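Local structure of iodotyrosine deiodinase (Thermotoga neapolitana, 6TYK) at residues Tyr112-Val117 against Arg157-Leu162; Val33-Pro38 against Gln44-Leu49; Asp84-Thr89 against Pro172-Asn177. The protein catalyses the FMN-dependent reductive dehalogenation of iodo-, bromo- and chlorotyrosines, releasing halide and leaving tyrosine. One frame throughout, in Å; residues are numbered along the deposited sequence.

Contacts 1 and 2 are neighbours: their centres lie about 10 Å apart, both lean on the same antiparallel sheet, and they touch directly where Val117 CG2 meets Pro45 O at 3.6 Å. They also share one flavin, with Tyr112, Glu115 and Ser116 of contact 1 near its dimethylbenzene end and Pro38 of contact 2 at its ribityl chain. Contact 3 sits across the chain's centre, its own centre about 24 Å from that of contact 1 and about 29 Å from that of contact 2, beside the other flavin. In the homodimer contact 3 of one subunit is brought to contacts 1 and 2 of the other, whose FMN takes hydrogen bonds from Tyr174 and Arg176 of the second subunit.

Contact 1 of 3, residues Tyr112-Val117 against Arg157-Leu162; sequences YSRESV and RLEVIL. With IYR (3-iodo-tyrosine), chain N; FMN (flavin mononucleotide), chain J.
Arg114, on the first turn of helix 113-130, reaches Glu159 on strand 156-165 in a side-on, two-nitrogen salt bridge. NE donates to Glu159 OE2 and NH2 to Glu159 OE1, both at 2.9 Å. Each bond is fairly straight and falls on the syn lone pair of its oxygen. Guanidinium and carboxylate are nearly coplanar, so the bonds run in the plane of the arginine head and fix its rotation. Both carboxylate oxygens have further donors: Ser106 OG bonds to OE2 and Trp118 NE1 to OE1, which holds the buried acid in place.

Stacking joins the two arginines. The Arg157 guanidinium lies flat on one face of the Arg114 head, the centres 3.4 Å apart, carried there by a side chain extended from CG to NE. These like charges lie close, but Glu159 at the edge of Arg114 probably offsets the cost, and a water accepts a bond from Arg114 NH1. Over the opposite face lies the ring of a 3-iodo-tyrosine, inclined to the guanidinium, its CG 3.4 Å from Arg114 NH1.

Apolar contact is slight: Val117 CG1 touches Glu159 CG at 4.1 Å, about one turn further along the helix than Arg114.

On the flavin side of the helix, Ser116 OG donates to Tyr112 O at 2.7 Å and comes within 3.5 Å of FMN C8M, while Tyr112 CB rests against C7M. Glu159 also belongs to a classic beta bulge, sharing Val104 with Val160. The whole is helix-on-sheet packing of the nitroreductase fold, with the start of the helix bordering the flavin pocket.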
# COMPACT_ATOMS: atom_id res chain seq x y z
N TYR A 112 10.05 6.83 3.77
CA TYR A 112 8.96 6.23 3.01
C TYR A 112 7.96 5.57 3.94
O TYR A 112 7.38 4.53 3.63
CB TYR A 112 9.50 5.25 1.96
CG TYR A 112 10.03 5.96 0.75
CD1 TYR A 112 9.19 6.26 -0.30
CD2 TYR A 112 11.35 6.35 0.68
CE1 TYR A 112 9.64 6.93 -1.41
CE2 TYR A 112 11.83 7.02 -0.43
CZ TYR A 112 10.96 7.31 -1.47
OH TYR A 112 11.41 7.97 -2.58
N SER A 113 7.75 6.19 5.09
CA SER A 113 6.81 5.68 6.08
C SER A 113 5.39 5.54 5.53
O SER A 113 4.76 4.50 5.72
CB SER A 113 6.81 6.57 7.33
OG SER A 113 6.61 7.93 7.00
N ARG A 114 4.89 6.57 4.85
CA ARG A 114 3.51 6.53 4.39
C ARG A 114 3.31 5.48 3.31
O ARG A 114 2.33 4.72 3.34
CB ARG A 114 3.07 7.91 3.89
CG ARG A 114 3.27 9.02 4.92
CD ARG A 114 2.42 10.24 4.60
NE ARG A 114 1.00 9.91 4.63
CZ ARG A 114 0.06 10.56 3.95
NH1 ARG A 114 0.38 11.62 3.20
NH2 ARG A 114 -1.20 10.17 4.03
N GLU A 115 4.22 5.44 2.35
CA GLU A 115 4.20 4.41 1.31
C GLU A 115 4.21 3.01 1.90
O GLU A 115 3.45 2.13 1.49
CB GLU A 115 5.40 4.58 0.38
CG GLU A 115 5.35 5.83 -0.49
CD GLU A 115 5.99 7.06 0.15
OE1 GLU A 115 6.25 7.07 1.37
OE2 GLU A 115 6.24 8.02 -0.60
N SER A 116 5.07 2.81 2.89
CA SER A 116 5.22 1.50 3.51
C SER A 116 3.96 1.09 4.26
O SER A 116 3.53 -0.06 4.18
CB SER A 116 6.41 1.52 4.46
OG SER A 116 7.61 1.82 3.77
N VAL A 117 3.36 2.03 4.97
CA VAL A 117 2.16 1.71 5.71
C VAL A 117 1.01 1.36 4.77
O VAL A 117 0.29 0.39 5.00
CB VAL A 117 1.78 2.81 6.71
CG1 VAL A 117 0.40 2.56 7.29
CG2 VAL A 117 2.84 2.90 7.83
N ARG A 157 1.34 9.53 12.69
CA ARG A 157 0.32 10.13 11.85
C ARG A 157 -0.78 9.12 11.61
O ARG A 157 -0.51 8.01 11.16
CB ARG A 157 0.92 10.52 10.50
CG ARG A 157 -0.09 11.02 9.51
CD ARG A 157 0.56 11.54 8.26
NE ARG A 157 -0.43 12.10 7.36
CZ ARG A 157 -0.16 12.97 6.39
NH1 ARG A 157 1.09 13.37 6.21
NH2 ARG A 157 -1.14 13.44 5.62
N LEU A 158 -2.03 9.48 11.89
CA LEU A 158 -3.13 8.59 11.57
C LEU A 158 -3.31 8.54 10.06
O LEU A 158 -3.47 9.58 9.42
CB LEU A 158 -4.41 9.06 12.25
CG LEU A 158 -5.67 8.23 12.01
CD1 LEU A 158 -5.46 6.76 12.39
CD2 LEU A 158 -6.82 8.84 12.80
N GLU A 159 -3.26 7.34 9.50
CA GLU A 159 -3.37 7.17 8.05
C GLU A 159 -4.78 6.80 7.62
O GLU A 159 -5.27 7.26 6.59
CB GLU A 159 -2.40 6.08 7.57
CG GLU A 159 -0.94 6.47 7.65
CD GLU A 159 -0.56 7.55 6.66
OE1 GLU A 159 -1.36 7.83 5.73
OE2 GLU A 159 0.54 8.12 6.80
N VAL A 160 -5.43 5.94 8.39
CA VAL A 160 -6.72 5.42 7.96
C VAL A 160 -7.42 4.81 9.16
O VAL A 160 -6.78 4.32 10.09
CB VAL A 160 -6.55 4.37 6.83
CG1 VAL A 160 -5.75 3.14 7.30
CG2 VAL A 160 -7.90 3.95 6.31
N ILE A 161 -8.75 4.89 9.15
CA ILE A 161 -9.58 4.20 10.12
C ILE A 161 -10.18 3.02 9.40
O ILE A 161 -10.87 3.19 8.39
CB ILE A 161 -10.72 5.11 10.61
CG1 ILE A 161 -10.14 6.33 11.35
CG2 ILE A 161 -11.71 4.34 11.49
CD1 ILE A 161 -11.16 7.43 11.56
N LEU A 162 -9.90 1.82 9.89
CA LEU A 162 -10.45 0.62 9.27
C LEU A 162 -11.47 -0.03 10.19
O LEU A 162 -11.10 -0.78 11.09
CB LEU A 162 -9.34 -0.40 8.99
CG LEU A 162 -8.29 -0.02 7.94
CD1 LEU A 162 -7.09 -0.94 8.08
CD2 LEU A 162 -8.86 -0.13 6.54
N IYR N . 6.99 11.30 -0.65
CA IYR N . 6.18 12.18 0.18
CB IYR N . 5.35 11.50 1.29
CC IYR N . 3.97 11.21 0.84
CD IYR N . 3.56 9.89 0.70
CE IYR N . 2.26 9.57 0.29
IE IYR N . 1.72 7.63 0.10
CF IYR N . 1.38 10.63 0.01
OF IYR N . 0.09 10.44 -0.40
CG IYR N . 1.79 11.97 0.14
CH IYR N . 3.07 12.26 0.56
C IYR N . 7.04 13.22 0.88
O IYR N . 6.82 14.43 1.03
OXT IYR N . 8.17 12.70 1.43
N1 FMN J . 15.34 -1.26 -1.16
C2 FMN J . 16.44 -0.76 -1.80
O2 FMN J . 17.41 -1.50 -1.95
N3 FMN J . 16.45 0.53 -2.26
C4 FMN J . 15.35 1.34 -2.09
O4 FMN J . 15.36 2.50 -2.52
C4A FMN J . 14.23 0.83 -1.44
N5 FMN J . 13.13 1.63 -1.25
C5A FMN J . 12.01 1.11 -0.63
C6 FMN J . 10.89 1.91 -0.49
C7 FMN J . 9.74 1.42 0.12
C7M FMN J . 8.55 2.33 0.25
C8 FMN J . 9.73 0.12 0.59
C8M FMN J . 8.51 -0.45 1.25
C9 FMN J . 10.85 -0.69 0.45
C9A FMN J . 12.00 -0.20 -0.18
N10 FMN J . 13.13 -0.99 -0.31
C10 FMN J . 14.23 -0.48 -0.97
C1' FMN J . 13.14 -2.40 0.20
C2' FMN J . 13.37 -2.38 1.73
O2' FMN J . 14.72 -2.09 2.09
C3' FMN J . 12.95 -3.74 2.30
O3' FMN J . 11.55 -3.85 2.13
C4' FMN J . 13.32 -3.96 3.76
O4' FMN J . 14.72 -3.95 3.91
C5' FMN J . 12.79 -5.28 4.29
O5' FMN J . 13.20 -6.34 3.44
P FMN J . 12.77 -7.84 3.77
O1P FMN J . 13.13 -8.15 5.21
O2P FMN J . 13.57 -8.71 2.81
O3P FMN J . 11.31 -8.04 3.44
O HOH W 1 2.71 13.32 3.39

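Contact 2 of 3, residues Val33-Pro38 against Gln44-Leu49; sequences VANEAP and QPWRFL. With FMN (flavin mononucleotide), chain J.
Trp46 NE1 donates to Asn35 OD1 at 2.9 Å in an almost straight bond, 174° at the hydrogen. The oxygen receives it on a lone pair in its carbonyl plane, and the acceptor also lies in the indole plane, although amide and ring stand 84° apart. Asn35 directs its amide here with CG anti to the backbone N (chi1 -171°).

The far rim of the indole faces the turn after the helix. Trp46 CH2 is 3.4 Å from Ala37 O and 4.0 Å from Ala37 CB, and Pro38 O lies at the same edge. One face carries Ala34 O; the opposite face is covered by Gln44 CA and Pro45 CD, so the ring is sandwiched between segment 33-38 and the backbone of Gln44-Pro45. Ala34 CB also meets Phe48 CZ at 4.5 Å.

Farther out, the second subunit secures the polar groups. Asn35 ND2 bonds to Asn177 O of that subunit and Gln44 OE1 to its Asn177 N, while Ala37 O accepts from its Arg176. Pro38 CB approaches FMN O3' at 3.0 Å.

Chemically, the indole N-H spends its bond on segment 33-38, tying it to strand 46-51 in a buried setting. Asn35 uses both ends of its amide, the oxygen for Trp46 and the nitrogen for Asn177 of the second subunit, which couples the fold beside the flavin to the dimer interface.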
# COMPACT_ATOMS: atom_id res chain seq x y z
N VAL A 33 0.00 -10.63 9.37
CA VAL A 33 0.26 -10.69 7.94
C VAL A 33 0.82 -9.36 7.45
O VAL A 33 1.84 -9.32 6.77
CB VAL A 33 -1.00 -11.05 7.17
CG1 VAL A 33 -0.71 -10.99 5.68
CG2 VAL A 33 -1.49 -12.44 7.57
N ALA A 34 0.16 -8.26 7.82
CA ALA A 34 0.59 -6.94 7.38
C ALA A 34 2.03 -6.67 7.84
O ALA A 34 2.81 -6.06 7.13
CB ALA A 34 -0.33 -5.89 7.93
N ASN A 35 2.36 -7.14 9.03
CA ASN A 35 3.65 -6.88 9.64
C ASN A 35 4.80 -7.54 8.88
O ASN A 35 5.96 -7.15 9.03
CB ASN A 35 3.61 -7.37 11.08
CG ASN A 35 4.82 -6.97 11.88
OD1 ASN A 35 5.13 -5.79 12.00
ND2 ASN A 35 5.50 -7.96 12.47
N GLU A 36 4.48 -8.56 8.09
CA GLU A 36 5.46 -9.22 7.22
C GLU A 36 5.80 -8.42 5.97
O GLU A 36 6.73 -8.78 5.24
CB GLU A 36 4.98 -10.61 6.81
CG GLU A 36 4.99 -11.62 7.94
CD GLU A 36 6.38 -11.83 8.51
OE1 GLU A 36 7.36 -11.81 7.73
OE2 GLU A 36 6.50 -12.00 9.74
N ALA A 37 5.04 -7.36 5.71
CA ALA A 37 5.28 -6.52 4.54
C ALA A 37 6.65 -5.87 4.56
O ALA A 37 7.24 -5.68 5.63
CB ALA A 37 4.22 -5.45 4.44
N PRO A 38 7.15 -5.52 3.38
CA PRO A 38 8.37 -4.72 3.31
C PRO A 38 8.10 -3.29 3.76
O PRO A 38 6.96 -2.85 3.84
CB PRO A 38 8.72 -4.76 1.82
CG PRO A 38 7.39 -4.92 1.14
CD PRO A 38 6.61 -5.84 2.05
N GLN A 44 9.39 -0.91 9.61
CA GLN A 44 8.10 -1.40 10.08
C GLN A 44 7.33 -0.26 10.73
O GLN A 44 6.97 -0.32 11.90
CB GLN A 44 8.28 -2.57 11.05
CG GLN A 44 9.02 -3.73 10.40
CD GLN A 44 9.71 -4.64 11.39
OE1 GLN A 44 9.07 -5.21 12.25
NE2 GLN A 44 11.02 -4.79 11.25
N PRO A 45 7.09 0.80 9.95
CA PRO A 45 6.60 2.07 10.48
C PRO A 45 5.10 2.12 10.76
O PRO A 45 4.58 3.19 10.98
CB PRO A 45 6.94 3.05 9.36
CG PRO A 45 6.77 2.24 8.12
CD PRO A 45 7.32 0.87 8.50
N TRP A 46 4.42 0.98 10.75
CA TRP A 46 3.01 0.92 11.09
C TRP A 46 2.81 0.74 12.59
O TRP A 46 3.59 0.06 13.26
CB TRP A 46 2.33 -0.23 10.35
CG TRP A 46 3.19 -1.45 10.24
CD1 TRP A 46 3.38 -2.42 11.18
CD2 TRP A 46 4.00 -1.83 9.11
NE1 TRP A 46 4.26 -3.38 10.71
CE2 TRP A 46 4.65 -3.04 9.44
CE3 TRP A 46 4.22 -1.26 7.85
CZ2 TRP A 46 5.50 -3.69 8.55
CZ3 TRP A 46 5.08 -1.91 6.97
CH2 TRP A 46 5.70 -3.11 7.32
N ARG A 47 1.78 1.39 13.12
CA ARG A 47 1.35 1.17 14.49
C ARG A 47 -0.16 0.99 14.47
O ARG A 47 -0.85 1.66 13.72
CB ARG A 47 1.69 2.36 15.40
CG ARG A 47 3.16 2.73 15.45
CD ARG A 47 4.01 1.68 16.16
NE ARG A 47 5.38 2.15 16.32
CZ ARG A 47 6.33 1.99 15.40
NH1 ARG A 47 6.07 1.35 14.27
NH2 ARG A 47 7.55 2.46 15.62
N PHE A 48 -0.66 0.10 15.32
CA PHE A 48 -2.07 -0.23 15.31
C PHE A 48 -2.72 0.12 16.63
O PHE A 48 -2.21 -0.21 17.71
CB PHE A 48 -2.28 -1.70 14.98
CG PHE A 48 -1.67 -2.11 13.68
CD1 PHE A 48 -2.23 -1.68 12.48
CD2 PHE A 48 -0.56 -2.94 13.64
CE1 PHE A 48 -1.68 -2.07 11.27
CE2 PHE A 48 -0.00 -3.33 12.43
CZ PHE A 48 -0.57 -2.90 11.25
N LEU A 49 -3.86 0.79 16.54
CA LEU A 49 -4.68 1.10 17.70
C LEU A 49 -6.04 0.49 17.45
O LEU A 49 -6.72 0.83 16.48
CB LEU A 49 -4.80 2.62 17.87
CG LEU A 49 -5.62 3.10 19.06
CD1 LEU A 49 -4.96 2.70 20.38
CD2 LEU A 49 -5.83 4.60 19.00
N1 FMN J . 15.34 -1.26 -1.16
C2 FMN J . 16.44 -0.76 -1.80
O2 FMN J . 17.41 -1.50 -1.95
N3 FMN J . 16.45 0.53 -2.26
C4 FMN J . 15.35 1.34 -2.09
O4 FMN J . 15.36 2.50 -2.52
C4A FMN J . 14.23 0.83 -1.44
N5 FMN J . 13.13 1.63 -1.25
C5A FMN J . 12.01 1.11 -0.63
C6 FMN J . 10.89 1.91 -0.49
C7 FMN J . 9.74 1.42 0.12
C7M FMN J . 8.55 2.33 0.25
C8 FMN J . 9.73 0.12 0.59
C8M FMN J . 8.51 -0.45 1.25
C9 FMN J . 10.85 -0.69 0.45
C9A FMN J . 12.00 -0.20 -0.18
N10 FMN J . 13.13 -0.99 -0.31
C10 FMN J . 14.23 -0.48 -0.97
C1' FMN J . 13.14 -2.40 0.20
C2' FMN J . 13.37 -2.38 1.73
O2' FMN J . 14.72 -2.09 2.09
C3' FMN J . 12.95 -3.74 2.30
O3' FMN J . 11.55 -3.85 2.13
C4' FMN J . 13.32 -3.96 3.76
O4' FMN J . 14.72 -3.95 3.91
C5' FMN J . 12.79 -5.28 4.29
O5' FMN J . 13.20 -6.34 3.44
P FMN J . 12.77 -7.84 3.77
O1P FMN J . 13.13 -8.15 5.21
O2P FMN J . 13.57 -8.71 2.81
O3P FMN J . 11.31 -8.04 3.44
O HOH W 2 6.45 -4.40 13.93

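Contact 3 of 3, residues Asp84-Thr89 against Pro172-Asn177; sequences DEKRFT and PKYPRN. With FMN (flavin mononucleotide), chain C; IYR (3-iodo-tyrosine), chain D.
Lys86 lays its aliphatic chain over the Tyr174 ring, running in the opposite direction to the tyrosine. Its CE sits over the ring centre, 3.4 Å from the Tyr174 centroid and 11° off the normal, a CH-pi contact; CD is 3.4 Å from Tyr174 OH. The ammonium, Lys86 NZ, stands 4.8 Å from the same centroid in a cation-pi arrangement over that face. Bends at chi2 (-89°) and chi4 turn the lysine chain across the ring and set NZ beyond CE, and NZ also forms a salt bridge with Glu85.

Van der Waals contact adds Phe88, whose CE1 lies 3.7 Å from Tyr174 OH. The Phe88 ring turns an edge to the flavin, CE2 being 3.5 Å from FMN O2, and its CE2 and CD2 also approach the ring of the bound 3-iodo-tyrosine. The backbone leading to Phe88 leaves helix 77-85 through a Schellman motif, with Arg87 at positive phi, so the segment turns from the helix end toward the pocket, where flavin and substrate meet in this nitroreductase-family enzyme.

Hydrogen bonds gather on the FMN phosphate. Tyr174 N donates to O3P at 2.8 Å, and Arg176 NH1 reaches O3P as well, while Arg176 NH2 bonds to O2P at 2.7 Å with an angle of 168°. Two of the phosphate oxygens, O3P and O2P, are thus gripped from the edge of one guanidinium, over one face of which lies Lys173 CE. Lys173 NZ itself pairs with Glu36 of the second subunit, and Pro175 O accepts from Asn42 ND2 of that subunit.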
# COMPACT_ATOMS: atom_id res chain seq x y z
N ASP A 84 -22.23 11.52 -5.30
CA ASP A 84 -23.64 11.77 -5.55
C ASP A 84 -24.28 10.61 -6.29
O ASP A 84 -25.36 10.16 -5.93
CB ASP A 84 -23.83 13.04 -6.36
CG ASP A 84 -23.64 14.29 -5.53
OD1 ASP A 84 -23.59 14.17 -4.28
OD2 ASP A 84 -23.54 15.39 -6.12
N GLU A 85 -23.59 10.11 -7.32
CA GLU A 85 -24.17 9.04 -8.12
C GLU A 85 -24.30 7.76 -7.30
O GLU A 85 -25.24 6.99 -7.49
CB GLU A 85 -23.34 8.80 -9.39
CG GLU A 85 -21.93 8.30 -9.13
CD GLU A 85 -21.13 8.12 -10.40
OE1 GLU A 85 -21.60 8.56 -11.47
OE2 GLU A 85 -20.03 7.52 -10.34
N LYS A 86 -23.39 7.56 -6.35
CA LYS A 86 -23.42 6.38 -5.48
C LYS A 86 -24.29 6.62 -4.24
O LYS A 86 -24.45 5.72 -3.40
CB LYS A 86 -22.00 5.98 -5.07
CG LYS A 86 -21.06 5.61 -6.23
CD LYS A 86 -21.15 4.14 -6.58
CE LYS A 86 -20.04 3.73 -7.53
NZ LYS A 86 -20.06 4.49 -8.81
N ARG A 87 -24.84 7.82 -4.13
CA ARG A 87 -25.72 8.20 -3.02
C ARG A 87 -25.06 8.04 -1.65
O ARG A 87 -25.68 7.60 -0.68
CB ARG A 87 -27.05 7.44 -3.10
CG ARG A 87 -27.84 7.76 -4.37
CD ARG A 87 -29.26 7.22 -4.29
NE ARG A 87 -30.00 7.82 -3.19
CZ ARG A 87 -31.22 7.44 -2.81
NH1 ARG A 87 -31.84 6.46 -3.45
NH2 ARG A 87 -31.82 8.05 -1.79
N PHE A 88 -23.79 8.43 -1.59
CA PHE A 88 -23.09 8.53 -0.32
C PHE A 88 -23.64 9.70 0.49
O PHE A 88 -24.10 10.70 -0.07
CB PHE A 88 -21.60 8.78 -0.57
CG PHE A 88 -20.80 7.55 -0.87
CD1 PHE A 88 -20.98 6.85 -2.06
CD2 PHE A 88 -19.84 7.11 0.01
CE1 PHE A 88 -20.22 5.72 -2.32
CE2 PHE A 88 -19.08 6.00 -0.26
CZ PHE A 88 -19.28 5.30 -1.42
N THR A 89 -23.56 9.60 1.81
CA THR A 89 -23.94 10.71 2.68
C THR A 89 -22.93 10.85 3.81
O THR A 89 -22.06 9.99 4.00
CB THR A 89 -25.33 10.50 3.30
OG1 THR A 89 -25.30 9.36 4.16
CG2 THR A 89 -26.37 10.29 2.22
N PRO A 172 -22.52 -4.81 -3.68
CA PRO A 172 -21.60 -5.45 -4.62
C PRO A 172 -20.35 -4.62 -4.90
O PRO A 172 -20.34 -3.39 -4.79
CB PRO A 172 -22.43 -5.56 -5.89
CG PRO A 172 -23.84 -5.55 -5.43
CD PRO A 172 -23.85 -4.60 -4.27
N LYS A 173 -19.29 -5.32 -5.28
CA LYS A 173 -18.05 -4.69 -5.67
C LYS A 173 -18.31 -3.79 -6.87
O LYS A 173 -19.12 -4.12 -7.75
CB LYS A 173 -17.01 -5.74 -6.01
CG LYS A 173 -15.61 -5.18 -6.09
CD LYS A 173 -14.55 -6.28 -6.18
CE LYS A 173 -13.17 -5.67 -6.28
NZ LYS A 173 -12.09 -6.63 -6.00
N TYR A 174 -17.65 -2.63 -6.91
CA TYR A 174 -17.78 -1.77 -8.07
C TYR A 174 -16.92 -2.33 -9.21
O TYR A 174 -16.08 -3.19 -8.99
CB TYR A 174 -17.33 -0.35 -7.75
CG TYR A 174 -18.17 0.36 -6.70
CD1 TYR A 174 -19.50 0.03 -6.48
CD2 TYR A 174 -17.62 1.36 -5.92
CE1 TYR A 174 -20.26 0.68 -5.52
CE2 TYR A 174 -18.36 2.01 -4.96
CZ TYR A 174 -19.68 1.67 -4.75
OH TYR A 174 -20.41 2.33 -3.79
N PRO A 175 -17.14 -1.84 -10.43
CA PRO A 175 -16.40 -2.40 -11.56
C PRO A 175 -14.90 -2.13 -11.50
O PRO A 175 -14.42 -1.29 -10.73
CB PRO A 175 -17.00 -1.69 -12.78
CG PRO A 175 -18.32 -1.15 -12.32
CD PRO A 175 -18.12 -0.83 -10.86
N ARG A 176 -14.16 -2.87 -12.31
CA ARG A 176 -12.76 -2.56 -12.53
C ARG A 176 -12.50 -2.40 -14.02
O ARG A 176 -12.84 -3.27 -14.81
CB ARG A 176 -11.85 -3.65 -11.96
CG ARG A 176 -11.86 -3.76 -10.44
CD ARG A 176 -11.35 -2.49 -9.79
NE ARG A 176 -11.10 -2.63 -8.35
CZ ARG A 176 -12.05 -2.54 -7.43
NH1 ARG A 176 -13.32 -2.35 -7.78
NH2 ARG A 176 -11.73 -2.66 -6.15
N ASN A 177 -11.91 -1.28 -14.39
CA ASN A 177 -11.40 -1.12 -15.73
C ASN A 177 -10.26 -2.11 -15.93
O ASN A 177 -9.62 -2.52 -14.96
CB ASN A 177 -10.87 0.29 -15.94
CG ASN A 177 -11.98 1.30 -16.09
OD1 ASN A 177 -12.13 2.20 -15.28
ND2 ASN A 177 -12.75 1.16 -17.16
N1 FMN C . -14.75 4.59 1.34
C2 FMN C . -15.57 5.40 2.07
O2 FMN C . -16.75 5.10 2.19
N3 FMN C . -15.09 6.53 2.68
C4 FMN C . -13.78 6.88 2.56
O4 FMN C . -13.37 7.91 3.12
C4A FMN C . -12.93 6.06 1.81
N5 FMN C . -11.59 6.37 1.69
C5A FMN C . -10.75 5.54 0.97
C6 FMN C . -9.40 5.86 0.87
C7 FMN C . -8.52 5.04 0.18
C7M FMN C . -7.07 5.44 0.10
C8 FMN C . -9.01 3.89 -0.43
C8M FMN C . -8.08 2.98 -1.20
C9 FMN C . -10.36 3.57 -0.33
C9A FMN C . -11.24 4.39 0.37
N10 FMN C . -12.60 4.09 0.47
C10 FMN C . -13.42 4.90 1.22
C1' FMN C . -13.17 2.86 -0.18
C2' FMN C . -13.34 3.09 -1.69
O2' FMN C . -14.47 3.91 -1.98
C3' FMN C . -13.45 1.73 -2.39
O3' FMN C . -12.21 1.07 -2.24
C4' FMN C . -13.80 1.83 -3.88
O4' FMN C . -15.11 2.36 -4.02
C5' FMN C . -13.74 0.46 -4.54
O5' FMN C . -14.58 -0.43 -3.83
P FMN C . -14.75 -1.95 -4.30
O1P FMN C . -15.82 -2.51 -3.38
O2P FMN C . -13.45 -2.68 -4.06
O3P FMN C . -15.21 -1.95 -5.75
N IYR D . -14.85 10.27 3.23
CA IYR D . -16.10 10.54 2.57
CB IYR D . -16.06 10.62 1.04
CC IYR D . -15.41 9.48 0.33
CD IYR D . -14.09 9.63 -0.11
CE IYR D . -13.43 8.61 -0.80
IE IYR D . -11.52 8.90 -1.37
CF IYR D . -14.12 7.42 -1.07
OF IYR D . -13.56 6.38 -1.74
CG IYR D . -15.44 7.25 -0.62
CH IYR D . -16.08 8.28 0.06
C IYR D . -17.17 9.52 2.93
O IYR D . -18.37 9.55 2.66
OXT IYR D . -16.71 8.46 3.63